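Local structure of aminopentol aminotransferase (Sphingopyxis macrogoltabida, 6HBS) at residues 103-108 with 304-309; 235-240 with 377-382; 65-70 with 260-265; 215-220 with 250-255. The protein catalyses the pyridoxal-phosphate-dependent deamination of aminopentol, the hydrolysed form of fumonisin B1, to its 2-keto product, with pyruvate as preferred amino acceptor. All blocks are in the same frame, centred on the assembly; numbering follows the deposited sequence.

Contact 1: residues 103-108 with 304-309; sequences VGMVRH and IIRETP. With MG (magnesium ion), chain D.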
# COMPACT_ATOMS: atom_id res chain seq x y z
N VAL A 103 -2.63 16.70 -12.07
CA VAL A 103 -1.78 17.10 -13.16
C VAL A 103 -1.91 18.62 -13.41
O VAL A 103 -0.88 19.29 -13.70
CB VAL A 103 -2.11 16.34 -14.45
CG1 VAL A 103 -1.51 17.01 -15.68
CG2 VAL A 103 -1.66 14.89 -14.37
N GLY A 104 -3.12 19.16 -13.27
CA GLY A 104 -3.32 20.58 -13.43
C GLY A 104 -2.55 21.40 -12.39
O GLY A 104 -2.17 22.50 -12.67
N MET A 105 -2.37 20.87 -11.17
CA MET A 105 -1.78 21.63 -10.06
C MET A 105 -0.25 21.60 -10.10
O MET A 105 0.37 22.47 -9.54
CB MET A 105 -2.24 21.07 -8.71
CG MET A 105 -3.70 21.43 -8.39
SD MET A 105 -4.39 20.48 -7.01
CE MET A 105 -3.58 21.26 -5.61
N VAL A 106 0.34 20.57 -10.72
CA VAL A 106 1.79 20.30 -10.69
C VAL A 106 2.38 20.70 -12.05
O VAL A 106 2.17 20.02 -13.07
CB VAL A 106 2.07 18.84 -10.29
CG1 VAL A 106 3.55 18.47 -10.26
CG2 VAL A 106 1.42 18.51 -8.97
N ARG A 107 3.08 21.85 -12.09
CA ARG A 107 3.57 22.44 -13.35
C ARG A 107 4.43 21.47 -14.17
O ARG A 107 4.33 21.46 -15.37
CB ARG A 107 4.39 23.72 -13.10
CG ARG A 107 3.55 24.97 -12.89
CD ARG A 107 4.39 26.24 -12.83
NE ARG A 107 5.45 26.24 -13.84
CZ ARG A 107 5.32 26.67 -15.10
NH1 ARG A 107 4.22 27.30 -15.48
NH2 ARG A 107 6.30 26.48 -15.96
N HIS A 108 5.29 20.67 -13.54
CA HIS A 108 6.18 19.78 -14.29
C HIS A 108 5.43 18.62 -14.94
O HIS A 108 5.97 17.96 -15.79
CB HIS A 108 7.31 19.27 -13.39
CG HIS A 108 6.99 18.06 -12.59
ND1 HIS A 108 7.14 16.79 -13.11
CD2 HIS A 108 6.64 17.90 -11.30
CE1 HIS A 108 6.82 15.91 -12.18
NE2 HIS A 108 6.51 16.56 -11.06
N ILE A 304 -9.52 22.08 -1.66
CA ILE A 304 -9.26 22.91 -0.53
C ILE A 304 -7.85 23.52 -0.61
O ILE A 304 -7.67 24.70 -0.26
CB ILE A 304 -9.52 22.13 0.76
CG1 ILE A 304 -11.01 21.81 0.90
CG2 ILE A 304 -8.98 22.87 1.97
CD1 ILE A 304 -11.34 20.94 2.03
N ILE A 305 -6.87 22.75 -1.10
CA ILE A 305 -5.50 23.22 -1.22
C ILE A 305 -5.47 24.39 -2.22
O ILE A 305 -4.81 25.38 -1.98
CB ILE A 305 -4.54 22.08 -1.61
CG1 ILE A 305 -4.29 21.11 -0.45
CG2 ILE A 305 -3.25 22.59 -2.24
CD1 ILE A 305 -3.54 19.84 -0.84
N ARG A 306 -6.20 24.25 -3.34
CA ARG A 306 -6.22 25.27 -4.33
C ARG A 306 -7.01 26.50 -3.85
O ARG A 306 -6.64 27.57 -4.22
CB ARG A 306 -6.88 24.84 -5.65
CG ARG A 306 -6.23 23.68 -6.38
CD ARG A 306 -6.76 23.51 -7.79
NE ARG A 306 -8.17 23.14 -7.76
CZ ARG A 306 -8.63 21.92 -7.50
NH1 ARG A 306 -9.93 21.71 -7.46
NH2 ARG A 306 -7.80 20.91 -7.35
N GLU A 307 -8.09 26.33 -3.07
CA GLU A 307 -9.11 27.36 -2.94
C GLU A 307 -9.10 28.09 -1.59
O GLU A 307 -9.85 29.05 -1.44
CB GLU A 307 -10.52 26.81 -3.20
CG GLU A 307 -10.75 26.60 -4.69
CD GLU A 307 -12.08 26.03 -5.14
OE1 GLU A 307 -12.95 25.82 -4.32
OE2 GLU A 307 -12.18 25.76 -6.33
N THR A 308 -8.28 27.66 -0.64
CA THR A 308 -8.32 28.18 0.71
C THR A 308 -6.90 28.56 1.14
O THR A 308 -5.92 28.08 0.54
CB THR A 308 -8.90 27.17 1.72
OG1 THR A 308 -7.94 26.13 1.90
CG2 THR A 308 -10.24 26.59 1.30
N PRO A 309 -6.75 29.46 2.14
CA PRO A 309 -5.45 29.82 2.69
C PRO A 309 -4.94 28.82 3.75
O PRO A 309 -4.37 29.20 4.81
CB PRO A 309 -5.75 31.21 3.30
CG PRO A 309 -7.15 31.11 3.78
CD PRO A 309 -7.85 30.27 2.72
MG MG D . 0.77 20.03 -14.99
O HOH W 1 0.19 22.25 -14.29
O HOH W 2 -0.62 20.20 -16.98
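Met105 reaches across to Ile305 and Arg306, and this one side chain carries the contact from its side. It joins the C-terminal ends of two helices, 94-105 and 292-307, in the class-III aminotransferase fold. The methyl CE of Met105 packs on CG2 of Ile305 at 3.6 Å. CE also touches CG of Arg306, and Met105 CG lies 3.7 Å from CD of Arg306. The methionine thus crosses the aliphatic part of the arginine at about a right angle. Its chain runs out extended and then bends at the last torsion (chi3 74°), which turns the methyl to the isoleucine. Arg306 bends too, at chi3, and its guanidinium comes back beside the sulfur. NH2 of Arg306 gives a weak hydrogen bond to SD of Met105 at 3.5 Å, with the sulfur at the edge of the guanidinium and in its plane. Arg306 is exposed and Ile305 is buried, so the methionine spans from surface to interior. The Ile305 side chain also packs on Phe236. Helix 292-307 stops just past the contact, where Thr308 OG1 donates to Ile304 O at 2.6 Å from above the carbonyl plane. The other helix ends at a magnesium ion. Val106, its first residue out of helical geometry, and Val103 both turn their carbonyls to the metal, and Ala109 O is a further ligand. Two waters also bind the ion. Val103 O is 2.2 Å from the magnesium, and one of the waters, itself a ligand, donates to Gly104 O at 2.9 Å.

Contact 2: residues 235-240 with 377-382; sequences GFRVAR and NMFLSA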
# COMPACT_ATOMS: atom_id res chain seq x y z
N GLY A 235 5.19 17.48 0.60
CA GLY A 235 4.24 17.92 -0.37
C GLY A 235 3.04 18.60 0.30
O GLY A 235 2.52 18.12 1.30
N PHE A 236 2.72 19.79 -0.21
CA PHE A 236 1.61 20.64 0.16
C PHE A 236 1.79 21.32 1.52
O PHE A 236 0.89 22.06 1.94
CB PHE A 236 0.28 19.89 0.12
CG PHE A 236 -0.04 19.44 -1.27
CD1 PHE A 236 -0.10 20.36 -2.29
CD2 PHE A 236 -0.30 18.11 -1.55
CE1 PHE A 236 -0.41 19.95 -3.57
CE2 PHE A 236 -0.63 17.71 -2.83
CZ PHE A 236 -0.68 18.63 -3.83
N ARG A 237 2.94 21.15 2.17
CA ARG A 237 3.26 22.00 3.32
C ARG A 237 4.38 23.01 2.95
O ARG A 237 4.67 23.92 3.73
CB ARG A 237 3.61 21.15 4.55
CG ARG A 237 2.41 20.64 5.34
CD ARG A 237 2.89 19.98 6.62
NE ARG A 237 1.80 19.44 7.40
CZ ARG A 237 1.30 18.21 7.24
NH1 ARG A 237 1.74 17.45 6.24
NH2 ARG A 237 0.38 17.76 8.08
N VAL A 238 4.98 22.89 1.77
CA VAL A 238 5.96 23.86 1.28
C VAL A 238 5.28 24.80 0.27
O VAL A 238 5.50 26.00 0.29
CB VAL A 238 7.20 23.16 0.68
CG1 VAL A 238 8.13 24.14 -0.02
CG2 VAL A 238 7.95 22.38 1.74
N ALA A 239 4.44 24.25 -0.61
CA ALA A 239 3.82 24.99 -1.67
C ALA A 239 2.58 24.22 -2.15
O ALA A 239 2.36 23.08 -1.68
CB ALA A 239 4.82 25.18 -2.79
N ARG A 240 1.82 24.83 -3.08
CA ARG A 240 0.62 24.21 -3.70
C ARG A 240 1.03 23.43 -4.97
O ARG A 240 0.21 22.97 -5.77
CB ARG A 240 -0.43 25.29 -3.99
CG ARG A 240 -1.09 25.85 -2.73
CD ARG A 240 -2.04 27.00 -3.00
NE ARG A 240 -2.82 27.38 -1.82
CZ ARG A 240 -2.40 28.22 -0.86
NH1 ARG A 240 -1.21 28.78 -0.98
NH2 ARG A 240 -3.12 28.43 0.22
N ASN A 377 10.97 14.96 12.75
CA ASN A 377 10.38 16.24 12.50
C ASN A 377 8.88 16.18 12.77
O ASN A 377 8.24 15.12 12.65
CB ASN A 377 10.61 16.80 11.09
CG ASN A 377 9.83 16.07 10.03
OD1 ASN A 377 10.29 15.06 9.52
ND2 ASN A 377 8.64 16.56 9.69
N MET A 378 8.34 17.35 13.16
CA MET A 378 6.93 17.55 13.42
C MET A 378 6.27 18.21 12.22
O MET A 378 6.90 18.45 11.19
CB MET A 378 6.78 18.35 14.71
CG MET A 378 7.09 17.47 15.88
SD MET A 378 7.46 18.36 17.40
CE MET A 378 9.17 18.78 17.11
N PHE A 379 4.96 18.43 12.35
CA PHE A 379 4.13 18.96 11.31
C PHE A 379 3.06 19.87 11.91
O PHE A 379 2.52 19.57 12.98
CB PHE A 379 3.40 17.84 10.57
CG PHE A 379 4.25 16.80 9.88
CD1 PHE A 379 4.82 15.75 10.59
CD2 PHE A 379 4.52 16.90 8.53
CE1 PHE A 379 5.58 14.80 9.93
CE2 PHE A 379 5.30 15.95 7.87
CZ PHE A 379 5.79 14.89 8.57
N LEU A 380 2.74 20.94 11.19
CA LEU A 380 1.57 21.75 11.48
C LEU A 380 0.43 21.38 10.52
O LEU A 380 0.66 21.08 9.35
CB LEU A 380 1.90 23.24 11.36
CG LEU A 380 2.36 23.93 12.64
CD1 LEU A 380 1.26 24.01 13.67
CD2 LEU A 380 3.59 23.25 13.22
N SER A 381 -0.80 21.46 11.05
CA SER A 381 -2.04 21.33 10.30
C SER A 381 -2.73 22.70 10.23
O SER A 381 -2.55 23.56 11.13
CB SER A 381 -2.95 20.30 10.94
OG SER A 381 -3.76 20.86 11.98
N ALA A 382 -3.59 22.88 9.22
CA ALA A 382 -4.46 24.06 9.14
C ALA A 382 -5.51 24.06 10.26
O ALA A 382 -6.19 25.10 10.42
CB ALA A 382 -5.13 24.15 7.79
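Arg237 gives its NE to the backbone carbonyl of Leu380, and this is the hydrogen bond across the contact. NE to Leu380 O measures 2.8 Å. The bond is straight, 179° at the hydrogen. The oxygen lies in the guanidinium plane, while NE is tilted 25° from the carbonyl plane. The arginine chain is extended from CG to NE, which carries the head group over to the other loop. Further bonds hold the two terminal nitrogens, and Gly63 O takes one from NH1.

Both segments are loops of the class-III aminotransferase fold. Residues 235-240 follow strand 226-230. The loop 377-382 precedes helix 386-405. Phe379 lies near the cofactor, its side chain about 7 Å from the bound pyridoxal phosphate.

The remaining contact is packing. CD2 of Phe379 sits over one face of the guanidinium, toward its rim, 3.6 Å from NH1 of Arg237. The two planes are 60° apart, so they do not stack flat. CB of Phe379 also touches NE and NH2 of the arginine. The phenylalanine has a second polar neighbour within its own loop: ND2 of Asn377 lies above one face of the ring, offset toward the rim, and donates to Met378 O at 3.0 Å.

Contact 3: residues 65-70 with 260-265; sequences NLLGYR and FANGYP
The side-chain amide of Asn262 meets the loop backbone at Leu66, Leu67 and Gly68. From CB the chain leaves with CG anti to the backbone N (chi1 -162°), which brings the amide to 65-70. CG itself lies 3.8 Å from Leu67 N. The branch then divides. OD1 accepts from two successive backbone amides. The bond from Leu67 N is 2.9 Å, with the donor above the carbonyl plane of the side chain. The bond from Leu66 N is 3.0 Å and weak, bent to 130° at the hydrogen. CB of Leu67 also touches OD1. ND2 donates to Gly68 O at 2.9 Å, and that oxygen lies in the amide plane.

Asn262 sits in a type I' turn from Ala261 to Tyr264, closed by Tyr264 N to Ala261 O at 3.1 Å. The backbone O of Asn262 accepts a hydrogen bond from a water. This turn leads from the strand 253-256 side to strand 267-271 of the large sheet. Gly263 O is hydrogen-bonded to Thr87 OG1 of the second subunit, so the turn also lies at the dimer interface. With both ends of the amide engaged by backbone groups, its rotation is fixed, and the polar main chain of a buried loop finds partners.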
# COMPACT_ATOMS: atom_id res chain seq x y z
N ASN A 65 -2.34 14.29 8.43
CA ASN A 65 -3.34 15.25 8.90
C ASN A 65 -2.92 16.67 8.49
O ASN A 65 -2.29 17.39 9.27
CB ASN A 65 -3.59 15.15 10.40
CG ASN A 65 -4.66 16.13 10.85
OD1 ASN A 65 -5.60 16.40 10.08
ND2 ASN A 65 -4.53 16.64 12.07
N LEU A 66 -3.32 17.08 7.28
CA LEU A 66 -3.00 18.41 6.74
C LEU A 66 -4.05 19.42 7.20
O LEU A 66 -3.71 20.56 7.47
CB LEU A 66 -2.96 18.35 5.21
CG LEU A 66 -2.58 19.65 4.49
CD1 LEU A 66 -1.11 20.02 4.72
CD2 LEU A 66 -2.83 19.53 3.00
N LEU A 67 -5.33 19.02 7.22
CA LEU A 67 -6.43 20.00 7.32
C LEU A 67 -7.26 19.81 8.58
O LEU A 67 -8.24 20.55 8.80
CB LEU A 67 -7.30 19.86 6.06
CG LEU A 67 -6.61 20.21 4.75
CD1 LEU A 67 -7.52 19.99 3.56
CD2 LEU A 67 -6.12 21.65 4.78
N GLY A 68 -6.88 18.83 9.42
CA GLY A 68 -7.64 18.48 10.61
C GLY A 68 -8.30 17.12 10.53
O GLY A 68 -8.88 16.73 9.49
N TYR A 69 -8.20 16.39 11.63
CA TYR A 69 -8.82 15.10 11.70
C TYR A 69 -10.34 15.23 11.58
O TYR A 69 -10.95 16.02 12.31
CB TYR A 69 -8.49 14.43 13.02
CG TYR A 69 -7.05 14.03 13.25
CD1 TYR A 69 -6.47 12.97 12.56
CD2 TYR A 69 -6.29 14.66 14.21
CE1 TYR A 69 -5.18 12.55 12.85
CE2 TYR A 69 -5.01 14.25 14.51
CZ TYR A 69 -4.44 13.18 13.84
OH TYR A 69 -3.17 12.78 14.15
N ARG A 70 -10.92 14.42 10.67
CA ARG A 70 -12.37 14.34 10.42
C ARG A 70 -12.87 15.68 9.90
O ARG A 70 -13.97 16.10 10.25
CB ARG A 70 -13.16 13.91 11.67
CG ARG A 70 -12.87 12.50 12.14
CD ARG A 70 -13.61 12.16 13.42
NE ARG A 70 -15.04 12.30 13.20
CZ ARG A 70 -15.92 12.82 14.06
NH1 ARG A 70 -15.54 13.20 15.26
NH2 ARG A 70 -17.19 12.91 13.71
N PHE A 260 -2.34 14.14 0.86
CA PHE A 260 -3.17 14.77 -0.22
C PHE A 260 -4.61 14.24 -0.27
O PHE A 260 -5.42 14.72 -1.06
CB PHE A 260 -2.48 14.77 -1.58
CG PHE A 260 -2.34 13.46 -2.31
CD1 PHE A 260 -3.41 12.90 -2.99
CD2 PHE A 260 -1.11 12.83 -2.38
CE1 PHE A 260 -3.26 11.70 -3.67
CE2 PHE A 260 -0.96 11.64 -3.08
CZ PHE A 260 -2.03 11.08 -3.74
N ALA A 261 -4.96 13.29 0.60
CA ALA A 261 -6.38 12.94 0.89
C ALA A 261 -6.65 13.03 2.40
O ALA A 261 -7.57 12.40 2.91
CB ALA A 261 -6.67 11.55 0.33
N ASN A 262 -5.87 13.88 3.10
CA ASN A 262 -6.06 14.25 4.48
C ASN A 262 -6.21 13.02 5.40
O ASN A 262 -6.92 13.07 6.40
CB ASN A 262 -7.26 15.19 4.68
CG ASN A 262 -7.19 15.90 6.02
OD1 ASN A 262 -6.10 16.37 6.38
ND2 ASN A 262 -8.30 15.98 6.75
N GLY A 263 -5.50 11.92 5.10
CA GLY A 263 -5.53 10.74 5.97
C GLY A 263 -6.04 9.49 5.24
O GLY A 263 -5.75 8.40 5.68
N TYR A 264 -6.83 9.66 4.18
CA TYR A 264 -7.23 8.51 3.33
C TYR A 264 -5.99 7.95 2.61
O TYR A 264 -5.08 8.69 2.25
CB TYR A 264 -8.35 8.93 2.39
CG TYR A 264 -9.69 9.03 3.09
CD1 TYR A 264 -10.06 10.18 3.77
CD2 TYR A 264 -10.57 7.96 3.12
CE1 TYR A 264 -11.26 10.27 4.45
CE2 TYR A 264 -11.79 8.05 3.76
CZ TYR A 264 -12.14 9.21 4.43
OH TYR A 264 -13.33 9.29 5.10
N PRO A 265 -5.89 6.61 2.42
CA PRO A 265 -4.66 5.99 1.92
C PRO A 265 -4.61 6.04 0.40
O PRO A 265 -5.32 5.28 -0.31
CB PRO A 265 -4.78 4.56 2.44
CG PRO A 265 -6.28 4.29 2.42
CD PRO A 265 -6.93 5.62 2.75
O HOH W 3 -6.58 13.94 9.03

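Contact 4: residues 215-220 with 250-255; sequences TARKCC and EPDLSC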
# COMPACT_ATOMS: atom_id res chain seq x y z
N THR A 215 22.44 22.00 -9.81
CA THR A 215 23.32 20.97 -10.26
C THR A 215 22.56 19.66 -10.52
O THR A 215 22.82 18.96 -11.48
CB THR A 215 24.46 20.76 -9.28
OG1 THR A 215 25.13 22.01 -9.12
CG2 THR A 215 25.41 19.67 -9.75
N ALA A 216 21.59 19.31 -9.66
CA ALA A 216 20.81 18.10 -9.90
C ALA A 216 20.14 18.21 -11.27
O ALA A 216 20.18 17.27 -12.08
CB ALA A 216 19.82 17.89 -8.77
N ARG A 217 19.53 19.37 -11.54
CA ARG A 217 18.71 19.52 -12.75
C ARG A 217 19.63 19.51 -13.98
O ARG A 217 19.32 18.91 -15.00
CB ARG A 217 17.87 20.79 -12.67
CG ARG A 217 17.03 21.11 -13.91
CD ARG A 217 15.88 20.15 -14.22
NE ARG A 217 16.29 18.89 -14.81
CZ ARG A 217 15.49 17.84 -15.07
NH1 ARG A 217 14.26 17.78 -14.56
NH2 ARG A 217 15.92 16.85 -15.84
N LYS A 218 20.77 20.19 -13.88
CA LYS A 218 21.72 20.29 -15.01
C LYS A 218 22.39 18.95 -15.32
O LYS A 218 22.52 18.59 -16.48
CB LYS A 218 22.75 21.39 -14.71
CG LYS A 218 23.86 21.51 -15.75
CD LYS A 218 24.96 22.51 -15.36
CE LYS A 218 25.82 22.06 -14.20
NZ LYS A 218 26.59 20.83 -14.52
N CYS A 219 22.83 18.20 -14.32
CA CYS A 219 23.42 16.90 -14.58
C CYS A 219 22.39 15.95 -15.19
O CYS A 219 22.71 15.16 -16.10
CB CYS A 219 23.99 16.29 -13.31
SG CYS A 219 25.47 17.17 -12.73
N CYS A 220 21.15 16.02 -14.70
CA CYS A 220 20.10 15.19 -15.26
C CYS A 220 19.88 15.59 -16.72
O CYS A 220 19.87 14.73 -17.59
CB CYS A 220 18.82 15.28 -14.43
SG CYS A 220 18.90 14.25 -12.94
N GLU A 250 12.24 22.36 -11.80
CA GLU A 250 11.18 21.37 -12.05
C GLU A 250 11.79 19.99 -12.25
O GLU A 250 12.65 19.77 -13.10
CB GLU A 250 10.33 21.74 -13.25
CG GLU A 250 9.51 22.99 -13.03
CD GLU A 250 8.59 23.37 -14.18
OE1 GLU A 250 8.01 24.47 -14.13
OE2 GLU A 250 8.42 22.55 -15.10
N PRO A 251 11.34 18.97 -11.48
CA PRO A 251 11.77 17.60 -11.73
C PRO A 251 11.08 17.00 -12.97
O PRO A 251 10.16 17.59 -13.54
CB PRO A 251 11.34 16.89 -10.44
CG PRO A 251 10.07 17.64 -10.05
CD PRO A 251 10.37 19.08 -10.39
N ASP A 252 11.52 15.81 -13.34
CA ASP A 252 10.86 14.98 -14.33
C ASP A 252 9.74 14.16 -13.68
O ASP A 252 8.70 13.99 -14.29
CB ASP A 252 11.86 14.06 -15.00
CG ASP A 252 12.98 14.87 -15.64
OD1 ASP A 252 12.64 15.81 -16.35
OD2 ASP A 252 14.15 14.63 -15.33
N LEU A 253 9.99 13.60 -12.49
CA LEU A 253 9.00 12.85 -11.72
C LEU A 253 8.93 13.46 -10.33
O LEU A 253 9.93 13.90 -9.79
CB LEU A 253 9.40 11.37 -11.57
CG LEU A 253 9.68 10.56 -12.83
CD1 LEU A 253 10.11 9.16 -12.48
CD2 LEU A 253 8.46 10.50 -13.75
N SER A 254 7.76 13.43 -9.72
CA SER A 254 7.63 13.74 -8.31
C SER A 254 6.71 12.69 -7.68
O SER A 254 5.73 12.25 -8.30
CB SER A 254 7.11 15.15 -8.10
OG SER A 254 5.91 15.38 -8.82
N CYS A 255 7.04 12.32 -6.45
CA CYS A 255 6.36 11.34 -5.66
C CYS A 255 5.60 12.06 -4.54
O CYS A 255 6.15 12.96 -3.86
CB CYS A 255 7.33 10.36 -5.04
SG CYS A 255 8.37 9.47 -6.24
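Arg217 and Asp252 form a salt bridge in which the guanidinium and carboxylate planes stand 71° apart. The two groups therefore do not lie flat in the common paired fashion. NH2 of Arg217 meets OD2 of Asp252 at 2.9 Å. OD2 uses its syn lone pair, and it is tilted 17° from the guanidinium plane. The second link, NH1 of Arg217 to OD1 of Asp252, is weak at 3.1 Å.

NH1 has another acceptor. It donates to Glu250 O at 2.9 Å, and here the fit is flat: the donor lies in the carbonyl plane and the oxygen in the guanidinium plane. Glu250 O, Pro251 C and Asp252 CG thus all lie at the edge of the guanidinium, near its plane. Pro251 C is 3.6 Å from Arg217 NH1. The first torsion of Arg217 (chi1 176°) sets CG opposite the backbone N; bends at chi2 and chi3 then bring the guanidinium to Glu250 and Asp252. CD comes within 3.4 Å of Glu250 O on the way.

Other charges share the bridge. Arg217 NH2 also pairs with Asp221 one turn on in the helix, and Asp252 OD1 pairs with Lys274. Leu227 N is hydrogen-bonded to Asp252 OD2, a further partner of the carboxylate. The Glu250 carboxylate turns elsewhere, to Arg107.

Away from the cofactor, the contact ties helix 210-223 to the start of strand 253-256. That strand runs parallel to 226-230, which follows the helix, in the seven-stranded mixed sheet characteristic of the large domain of fold-type I pyridoxal-phosphate enzymes.

How the contacts relate
From the N terminus, 65-70 comes first and pairs with 260-265; contact 3 closes a loop with 189 residues between its segments. Segment 103-108 opens within it, and contact 1 closes later, at 304-309; the two cross. Contact 4, 215-220 with 250-255, is nested inside both. Segment 235-240 lies between the two halves of contact 4, and contact 2 closes last, at 377-382, crossing the other three. Contacts 1 and 2 meet where Arg240 bonds Ile305 O and Thr308 O. Ala382 N bonds Leu66 O between contacts 2 and 3. Arg107 pairs with Glu250 between contacts 1 and 4. Together they tie the large sheet and its helices to the loops near the cofactor.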